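Local coordinates for cyclic UMP-AMP synthase (PDB 6E0K), which makes the cyclic dinucleotide 3',3'-cUAMP from UTP and ATP as the second messenger of a bacterial CBASS antiphage defence system, at residues 65-70 and 132-137; 36-41 and 87-92. One frame throughout, in Å; residues are numbered along the deposited sequence.

Interaction 1: 65-70 and 132-137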
ATOM      1  N   VAL A  65       0.505   7.549  11.419  1.00 11.62           N
ATOM      2  CA  VAL A  65       0.204   8.458  12.519  1.00 11.04           C
ATOM      3  C   VAL A  65      -0.032   9.824  11.885  1.00 13.72           C
ATOM      4  O   VAL A  65       0.912  10.465  11.406  1.00 13.09           O
ATOM      5  CB  VAL A  65       1.340   8.472  13.550  1.00 11.27           C
ATOM      6  CG1 VAL A  65       1.101   9.534  14.599  1.00 11.87           C
ATOM      7  CG2 VAL A  65       1.419   7.101  14.223  1.00 12.30           C
ATOM      8  N   GLN A  66      -1.293  10.247  11.820  1.00 10.93           N
ATOM      9  CA  GLN A  66      -1.697  11.359  10.961  1.00 10.88           C
ATOM     10  C   GLN A  66      -2.312  12.482  11.785  1.00 12.64           C
ATOM     11  O   GLN A  66      -3.301  12.272  12.500  1.00 13.91           O
ATOM     12  CB  GLN A  66      -2.681  10.875   9.893  1.00 11.35           C
ATOM     13  CG  GLN A  66      -3.240  12.020   9.047  1.00 10.61           C
ATOM     14  CD  GLN A  66      -4.045  11.524   7.862  1.00 12.37           C
ATOM     15  OE1 GLN A  66      -3.661  10.551   7.202  1.00 15.86           O
ATOM     16  NE2 GLN A  66      -5.152  12.201   7.563  1.00 14.70           N
ATOM     17  N   LEU A  67      -1.737  13.680  11.669  1.00 11.14           N
ATOM     18  CA  LEU A  67      -2.284  14.856  12.332  1.00 11.78           C
ATOM     19  C   LEU A  67      -3.392  15.442  11.472  1.00 13.38           C
ATOM     20  O   LEU A  67      -3.195  15.674  10.275  1.00 13.41           O
ATOM     21  CB  LEU A  67      -1.182  15.891  12.551  1.00 11.82           C
ATOM     22  CG  LEU A  67      -1.623  17.128  13.313  1.00 15.80           C
ATOM     23  CD1 LEU A  67      -1.958  16.741  14.732  1.00 19.98           C
ATOM     24  CD2 LEU A  67      -0.545  18.210  13.259  1.00 18.66           C
ATOM     25  N   ASN A  68      -4.563  15.672  12.075  1.00 14.23           N
ATOM     26  CA  ASN A  68      -5.716  16.202  11.354  1.00 13.39           C
ATOM     27  C   ASN A  68      -6.176  17.565  11.836  1.00 15.90           C
ATOM     28  O   ASN A  68      -7.146  18.100  11.287  1.00 20.97           O
ATOM     29  CB  ASN A  68      -6.889  15.219  11.442  1.00 17.09           C
ATOM     30  CG  ASN A  68      -6.652  13.976  10.633  1.00 18.98           C
ATOM     31  OD1 ASN A  68      -6.270  14.066   9.468  1.00 17.81           O
ATOM     32  ND2 ASN A  68      -6.872  12.810  11.235  1.00 19.94           N
ATOM     33  N   SER A  69      -5.518  18.147  12.831  1.00 14.14           N
ATOM     34  CA  SER A  69      -5.945  19.458  13.301  1.00 14.03           C
ATOM     35  C   SER A  69      -5.507  20.564  12.358  1.00 20.53           C
ATOM     36  O   SER A  69      -6.035  21.678  12.420  1.00 21.25           O
ATOM     37  CB  SER A  69      -5.391  19.705  14.700  1.00 16.76           C
ATOM     38  OG  SER A  69      -3.973  19.662  14.670  1.00 18.69           O
ATOM     39  N   VAL A  70      -4.539  20.283  11.500  1.00 14.25           N
ATOM     40  CA  VAL A  70      -4.088  21.206  10.474  1.00 15.93           C
ATOM     41  C   VAL A  70      -3.886  20.378   9.217  1.00 15.62           C
ATOM     42  O   VAL A  70      -3.868  19.144   9.260  1.00 17.14           O
ATOM     43  CB  VAL A  70      -2.793  21.931  10.874  1.00 19.82           C
ATOM     44  CG1 VAL A  70      -3.002  22.716  12.174  1.00 22.15           C
ATOM     45  CG2 VAL A  70      -1.671  20.943  11.042  1.00 21.01           C
ATOM     46  N   VAL A 132       4.863   9.208   9.893  1.00 13.45           N
ATOM     47  CA  VAL A 132       4.374  10.389  10.594  1.00 11.32           C
ATOM     48  C   VAL A 132       3.999  11.417   9.541  1.00 11.95           C
ATOM     49  O   VAL A 132       4.839  11.810   8.725  1.00 15.04           O
ATOM     50  CB  VAL A 132       5.439  10.943  11.550  1.00 16.84           C
ATOM     51  CG1 VAL A 132       4.943  12.221  12.190  1.00 22.29           C
ATOM     52  CG2 VAL A 132       5.788   9.906  12.608  1.00 17.52           C
ATOM     53  N   CYS A 133       2.736  11.843   9.529  1.00 11.09           N
ATOM     54  CA  CYS A 133       2.270  12.664   8.414  1.00 12.23           C
ATOM     55  C   CYS A 133       1.203  13.640   8.883  1.00 13.83           C
ATOM     56  O   CYS A 133       0.660  13.521   9.976  1.00 12.07           O
ATOM     57  CB  CYS A 133       1.730  11.796   7.278  1.00 11.86           C
ATOM     58  SG  CYS A 133       0.377  10.691   7.749  1.00 13.14           S
ATOM     59  N   ILE A 134       0.914  14.625   8.031  1.00 12.89           N
ATOM     60  CA  ILE A 134      -0.159  15.581   8.264  1.00 10.48           C
ATOM     61  C   ILE A 134      -1.170  15.438   7.134  1.00 13.56           C
ATOM     62  O   ILE A 134      -0.817  15.115   5.994  1.00 13.61           O
ATOM     63  CB  ILE A 134       0.385  17.025   8.356  1.00 14.02           C
ATOM     64  CG1 ILE A 134       1.279  17.178   9.588  1.00 20.51           C
ATOM     65  CG2 ILE A 134      -0.754  18.029   8.413  1.00 15.40           C
ATOM     66  CD1 ILE A 134       1.798  18.577   9.755  1.00 22.75           C
ATOM     67  N   GLN A 135      -2.439  15.634   7.463  1.00 11.92           N
ATOM     68  CA  GLN A 135      -3.494  15.602   6.457  1.00 12.02           C
ATOM     69  C   GLN A 135      -3.128  16.517   5.291  1.00 14.39           C
ATOM     70  O   GLN A 135      -2.623  17.617   5.494  1.00 13.63           O
ATOM     71  CB  GLN A 135      -4.808  16.057   7.091  1.00 15.24           C
ATOM     72  CG  GLN A 135      -6.010  16.012   6.171  1.00 16.31           C
ATOM     73  CD  GLN A 135      -7.236  16.609   6.839  1.00 23.86           C
ATOM     74  OE1 GLN A 135      -7.794  17.596   6.368  1.00 23.29           O
ATOM     75  NE2 GLN A 135      -7.642  16.025   7.963  1.00 24.61           N
ATOM     76  N   TYR A 136      -3.343  16.030   4.073  1.00 13.54           N
ATOM     77  CA  TYR A 136      -3.118  16.802   2.858  1.00 13.15           C
ATOM     78  C   TYR A 136      -4.446  16.926   2.125  1.00 12.31           C
ATOM     79  O   TYR A 136      -5.155  15.932   1.958  1.00 14.79           O
ATOM     80  CB  TYR A 136      -2.083  16.124   1.954  1.00 12.58           C
ATOM     81  CG  TYR A 136      -1.779  16.926   0.710  1.00 13.27           C
ATOM     82  CD1 TYR A 136      -0.832  17.935   0.738  1.00 11.77           C
ATOM     83  CD2 TYR A 136      -2.448  16.682  -0.486  1.00 16.73           C
ATOM     84  CE1 TYR A 136      -0.537  18.685  -0.409  1.00 13.63           C
ATOM     85  CE2 TYR A 136      -2.172  17.416  -1.619  1.00 15.81           C
ATOM     86  CZ  TYR A 136      -1.218  18.415  -1.580  1.00 14.99           C
ATOM     87  OH  TYR A 136      -0.949  19.130  -2.718  1.00 16.29           O
ATOM     88  N   ARG A 137      -4.795  18.142   1.720  1.00 12.47           N
ATOM     89  CA  ARG A 137      -6.018  18.384   0.964  1.00 12.54           C
ATOM     90  C   ARG A 137      -5.650  18.825  -0.443  1.00 12.57           C
ATOM     91  O   ARG A 137      -5.025  19.877  -0.626  1.00 12.75           O
ATOM     92  CB  ARG A 137      -6.876  19.456   1.640  1.00 13.34           C
ATOM     93  CG  ARG A 137      -7.388  19.048   3.016  1.00 16.20           C
ATOM     94  CD  ARG A 137      -8.380  20.087   3.528  1.00 19.46           C
ATOM     95  NE  ARG A 137      -8.798  19.814   4.901  1.00 20.10           N
ATOM     96  CZ  ARG A 137      -9.675  20.557   5.569  1.00 23.57           C
ATOM     97  NH1 ARG A 137     -10.231  21.617   4.994  1.00 19.86           N
ATOM     98  NH2 ARG A 137      -9.993  20.236   6.821  1.00 29.84           N
TER
HETATM   99  O   HOH W   1      -8.277  19.172   9.232  1.00 34.43           O
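The amide of Gln-135 meets that of Asn-68 with the planes 44° apart. Gln-135 NE2 donates to Asn-68 OD1 over 2.8 Å; the acceptor lies close to the plane of the donating amide, but the donor sits above the Asn-68 carbonyl plane, off its lone pairs. Gln-66 NE2 instead uses a lone pair of Asn-68 OD1, in the carbonyl plane at 2.9 Å, so two N-H groups grip one atom. At its other end, Gln-135 OE1 lies at the edge of the Arg-137 guanidinium, in its plane, and accepts from NE at 2.8 Å in a nearly straight bond (174°). With both ends held, the rotation of this buried amide is fixed; glutamine suits the place because it can donate and accept at once. The Gln-135 chain is extended, its CG anti to the backbone N (chi1 -177°), which carries the amide across to Asn-68.

These amides lie around the last backbone bond between two parallel strands, 61-68 and 127-138, of the mixed sheet of the nucleotidyltransferase domain. The ladder runs from Cys-133 N to Val-65 O (3.0 Å), then Leu-67 N to Cys-133 O and Gln-135 N to Leu-67 O (both 2.9 Å). Gln-66 and Cys-133 share one face, CB against SG at 3.7 Å, and Gln-66 OE1 is hydrogen-bonded to Tyr-44 OH. On the face toward helix 92-107, Leu-67 CB packs on Ile-134 CG1, and apolar Leu-67, Ile-134 and Val-132 suit burial against its Phe-95 and Trp-92. Past the chain's corner, Val-70 CG2 comes 4.0 Å from Ile-134 CG2.

Interaction 2: 36-41 and 87-92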
ATOM      1  N   TRP A  36      -0.773  16.114  23.852  1.00 20.94           N
ATOM      2  CA  TRP A  36      -0.597  16.671  22.516  1.00 20.30           C
ATOM      3  C   TRP A  36      -0.838  18.172  22.533  1.00 24.74           C
ATOM      4  O   TRP A  36      -1.916  18.612  22.953  1.00 26.45           O
ATOM      5  CB  TRP A  36      -1.526  15.984  21.540  1.00 18.79           C
ATOM      6  CG  TRP A  36      -1.137  14.553  21.436  1.00 15.55           C
ATOM      7  CD1 TRP A  36      -1.669  13.510  22.125  1.00 16.91           C
ATOM      8  CD2 TRP A  36      -0.058  14.024  20.667  1.00 14.94           C
ATOM      9  NE1 TRP A  36      -1.013  12.343  21.800  1.00 17.96           N
ATOM     10  CE2 TRP A  36      -0.021  12.635  20.897  1.00 16.03           C
ATOM     11  CE3 TRP A  36       0.859  14.586  19.769  1.00 17.92           C
ATOM     12  CZ2 TRP A  36       0.906  11.802  20.281  1.00 16.35           C
ATOM     13  CZ3 TRP A  36       1.772  13.765  19.157  1.00 16.57           C
ATOM     14  CH2 TRP A  36       1.795  12.381  19.415  1.00 18.12           C
ATOM     15  N   PRO A  37       0.113  18.981  22.098  1.00 24.73           N
ATOM     16  CA  PRO A  37      -0.067  20.431  22.231  1.00 22.94           C
ATOM     17  C   PRO A  37      -1.007  21.028  21.195  1.00 26.12           C
ATOM     18  O   PRO A  37      -1.587  22.092  21.431  1.00 30.90           O
ATOM     19  CB  PRO A  37       1.360  20.970  22.074  1.00 28.90           C
ATOM     20  CG  PRO A  37       2.048  19.974  21.222  1.00 26.79           C
ATOM     21  CD  PRO A  37       1.455  18.631  21.596  1.00 23.87           C
ATOM     22  N   LYS A  38      -1.170  20.375  20.047  1.00 23.54           N
ATOM     23  CA  LYS A  38      -1.885  21.005  18.939  1.00 23.55           C
ATOM     24  C   LYS A  38      -2.730  19.987  18.195  1.00 24.64           C
ATOM     25  O   LYS A  38      -2.847  20.027  16.967  1.00 34.61           O
ATOM     26  CB  LYS A  38      -0.912  21.698  17.981  1.00 28.00           C
ATOM     27  CG  LYS A  38      -0.020  22.761  18.621  1.00 38.65           C
ATOM     28  CD  LYS A  38      -0.768  24.060  18.882  1.00 42.32           C
ATOM     29  CE  LYS A  38       0.136  25.088  19.556  1.00 51.84           C
ATOM     30  NZ  LYS A  38       0.615  24.625  20.887  1.00 49.04           N
ATOM     31  N   GLY A  39      -3.335  19.066  18.919  1.00 20.94           N
ATOM     32  CA  GLY A  39      -4.161  18.099  18.226  1.00 23.41           C
ATOM     33  C   GLY A  39      -3.600  16.704  18.407  1.00 18.88           C
ATOM     34  O   GLY A  39      -2.390  16.467  18.288  1.00 17.31           O
ATOM     35  N   LYS A  40      -4.470  15.786  18.685  1.00 20.40           N
ATOM     36  CA  LYS A  40      -4.082  14.397  18.848  1.00 20.34           C
ATOM     37  C   LYS A  40      -4.198  13.677  17.512  1.00 17.13           C
ATOM     38  O   LYS A  40      -5.253  13.749  16.872  1.00 18.92           O
ATOM     39  CB  LYS A  40      -4.974  13.733  19.872  1.00 24.50           C
ATOM     40  CG  LYS A  40      -4.622  12.318  20.160  1.00 26.36           C
ATOM     41  CD  LYS A  40      -5.592  11.802  21.188  1.00 36.39           C
ATOM     42  CE  LYS A  40      -5.218  10.429  21.621  1.00 31.08           C
ATOM     43  NZ  LYS A  40      -6.058  10.042  22.790  1.00 31.28           N
ATOM     44  N   PRO A  41      -3.160  12.992  17.047  1.00 15.80           N
ATOM     45  CA  PRO A  41      -3.226  12.378  15.722  1.00 14.71           C
ATOM     46  C   PRO A  41      -4.058  11.108  15.729  1.00 14.57           C
ATOM     47  O   PRO A  41      -4.286  10.478  16.766  1.00 17.45           O
ATOM     48  CB  PRO A  41      -1.764  12.065  15.401  1.00 16.73           C
ATOM     49  CG  PRO A  41      -1.154  11.828  16.761  1.00 18.79           C
ATOM     50  CD  PRO A  41      -1.830  12.832  17.662  1.00 18.85           C
ATOM     51  N   LYS A  87      -2.305  30.281   8.817  1.00 14.05           N
ATOM     52  CA  LYS A  87      -1.147  29.407   8.927  1.00 13.69           C
ATOM     53  C   LYS A  87      -1.138  28.683  10.272  1.00 15.11           C
ATOM     54  O   LYS A  87      -1.323  29.305  11.321  1.00 20.70           O
ATOM     55  CB  LYS A  87       0.127  30.237   8.779  1.00 18.52           C
ATOM     56  CG  LYS A  87       1.415  29.456   8.882  1.00 29.39           C
ATOM     57  CD  LYS A  87       2.574  30.421   9.042  1.00 34.86           C
ATOM     58  CE  LYS A  87       3.734  29.761   9.760  1.00 42.42           C
ATOM     59  NZ  LYS A  87       4.865  30.705   9.919  1.00 46.78           N
ATOM     60  N   SER A  88      -0.872  27.379  10.238  1.00 16.81           N
ATOM     61  CA  SER A  88      -0.575  26.637  11.455  1.00 18.21           C
ATOM     62  C   SER A  88       0.819  26.991  11.931  1.00 19.35           C
ATOM     63  O   SER A  88       1.776  26.924  11.153  1.00 24.08           O
ATOM     64  CB  SER A  88      -0.643  25.133  11.203  1.00 18.89           C
ATOM     65  OG  SER A  88      -0.115  24.412  12.318  1.00 20.31           O
ATOM     66  N   ASP A  89       0.946  27.340  13.211  1.00 17.70           N
ATOM     67  CA  ASP A  89       2.282  27.556  13.743  1.00 16.86           C
ATOM     68  C   ASP A  89       2.943  26.254  14.161  1.00 18.25           C
ATOM     69  O   ASP A  89       4.141  26.250  14.450  1.00 20.94           O
ATOM     70  CB  ASP A  89       2.242  28.540  14.914  1.00 24.42           C
ATOM     71  CG  ASP A  89       1.396  28.055  16.076  1.00 31.96           C
ATOM     72  OD1 ASP A  89       0.851  26.931  16.026  1.00 40.47           O
ATOM     73  OD2 ASP A  89       1.269  28.819  17.056  1.00 43.25           O
ATOM     74  N   TYR A  90       2.191  25.159  14.151  1.00 14.42           N
ATOM     75  CA  TYR A  90       2.675  23.833  14.489  1.00 14.90           C
ATOM     76  C   TYR A  90       3.010  23.127  13.184  1.00 13.87           C
ATOM     77  O   TYR A  90       2.139  22.964  12.318  1.00 16.65           O
ATOM     78  CB  TYR A  90       1.589  23.096  15.266  1.00 14.79           C
ATOM     79  CG  TYR A  90       1.929  21.756  15.870  1.00 15.46           C
ATOM     80  CD1 TYR A  90       2.829  21.645  16.915  1.00 13.93           C
ATOM     81  CD2 TYR A  90       1.275  20.612  15.434  1.00 19.32           C
ATOM     82  CE1 TYR A  90       3.080  20.411  17.507  1.00 16.43           C
ATOM     83  CE2 TYR A  90       1.523  19.388  16.004  1.00 19.40           C
ATOM     84  CZ  TYR A  90       2.421  19.291  17.028  1.00 15.75           C
ATOM     85  OH  TYR A  90       2.661  18.063  17.618  1.00 17.37           O
ATOM     86  N   THR A  91       4.266  22.743  13.027  1.00 13.13           N
ATOM     87  CA  THR A  91       4.753  22.235  11.752  1.00 12.87           C
ATOM     88  C   THR A  91       4.811  20.713  11.745  1.00 15.46           C
ATOM     89  O   THR A  91       4.726  20.057  12.779  1.00 14.37           O
ATOM     90  CB  THR A  91       6.151  22.769  11.459  1.00 13.82           C
ATOM     91  OG1 THR A  91       7.053  22.263  12.444  1.00 14.76           O
ATOM     92  CG2 THR A  91       6.174  24.300  11.499  1.00 14.30           C
ATOM     93  N   TRP A  92       5.008  20.155  10.543  1.00 13.58           N
ATOM     94  CA  TRP A  92       5.264  18.721  10.459  1.00 14.01           C
ATOM     95  C   TRP A  92       6.487  18.350  11.288  1.00 13.17           C
ATOM     96  O   TRP A  92       6.498  17.322  11.979  1.00 14.65           O
ATOM     97  CB  TRP A  92       5.437  18.303   8.990  1.00 15.91           C
ATOM     98  CG  TRP A  92       5.828  16.879   8.819  1.00 14.04           C
ATOM     99  CD1 TRP A  92       4.987  15.803   8.680  1.00 13.97           C
ATOM    100  CD2 TRP A  92       7.155  16.352   8.803  1.00 15.65           C
ATOM    101  NE1 TRP A  92       5.715  14.648   8.564  1.00 13.51           N
ATOM    102  CE2 TRP A  92       7.049  14.953   8.642  1.00 16.59           C
ATOM    103  CE3 TRP A  92       8.426  16.926   8.906  1.00 18.35           C
ATOM    104  CZ2 TRP A  92       8.163  14.124   8.579  1.00 19.45           C
ATOM    105  CZ3 TRP A  92       9.531  16.095   8.848  1.00 20.22           C
ATOM    106  CH2 TRP A  92       9.393  14.714   8.683  1.00 21.63           C
TER
HETATM  107  O   HOH W   2      -0.073  17.902  18.755  1.00 18.81           O
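Lys-38 lays the start of its aliphatic chain over one face of the Tyr-90 ring in a CH-pi contact that joins two surface loops of the nucleotidyltransferase domain, one leading into strand 42-45 and the other into helix 92-107. Lys-38 CB stands 3.6 Å from the ring centroid, 18° off the normal, and CG follows at 3.5 Å from Tyr-90 CD1. Lysine suits an exposed place of this kind, since its methylenes can shield an aromatic face while its ammonium group stays at the surface. Bends at chi2 (-77°) and chi4 bring that group back to a weak hydrogen bond from NZ to Pro-37 O. Pro-37 adds an apolar contact, its CG 3.9 Å from Tyr-90 CE1.

A first torsion of -173° turns the Tyr-90 ring away from its own backbone N and carries it toward Pro-37 and Trp-36; the ring also packs on Leu-67 and Phe-95. Its hydroxyl is hydrogen-bonded to Asp-98 OD2 of helix 92-107 and approaches the edge of the Trp-36 ring. Further out, Ser-88 OG donates to Tyr-90 O at 2.7 Å, tying down the backbone that carries the ring. Thr-91 is the N-cap of helix 92-107, its OG1 accepting from Asp-94 N. One water completes the junction: it accepts from Lys-38 N at 3.0 Å, donates to Gly-39 O at 2.8 Å, and gives a weak bond to Tyr-90 OH.

Overall arrangement
Interaction 1 is largely buried and belongs to the sheet, whereas interaction 2 lies at the surface, where loops flank the same sheet. The chemistry follows: 65-70 and 132-137 are joined by regular backbone bonds and an amide network centred on the buried Gln-135, while 36-41 and 87-92 share no direct hydrogen bond and rely on aliphatic-aromatic contact and a water. Their segments alternate along the chain, and they lie about 9 Å apart, centre to centre. Two probable hydrogen bonds connect them, Ser-69 OG with Lys-38 O at 2.6 Å and Trp-92 NE1 with Val-132 O at 3.0 Å. Val-70 CG1 also packs against Ser-88 OG at 3.4 Å.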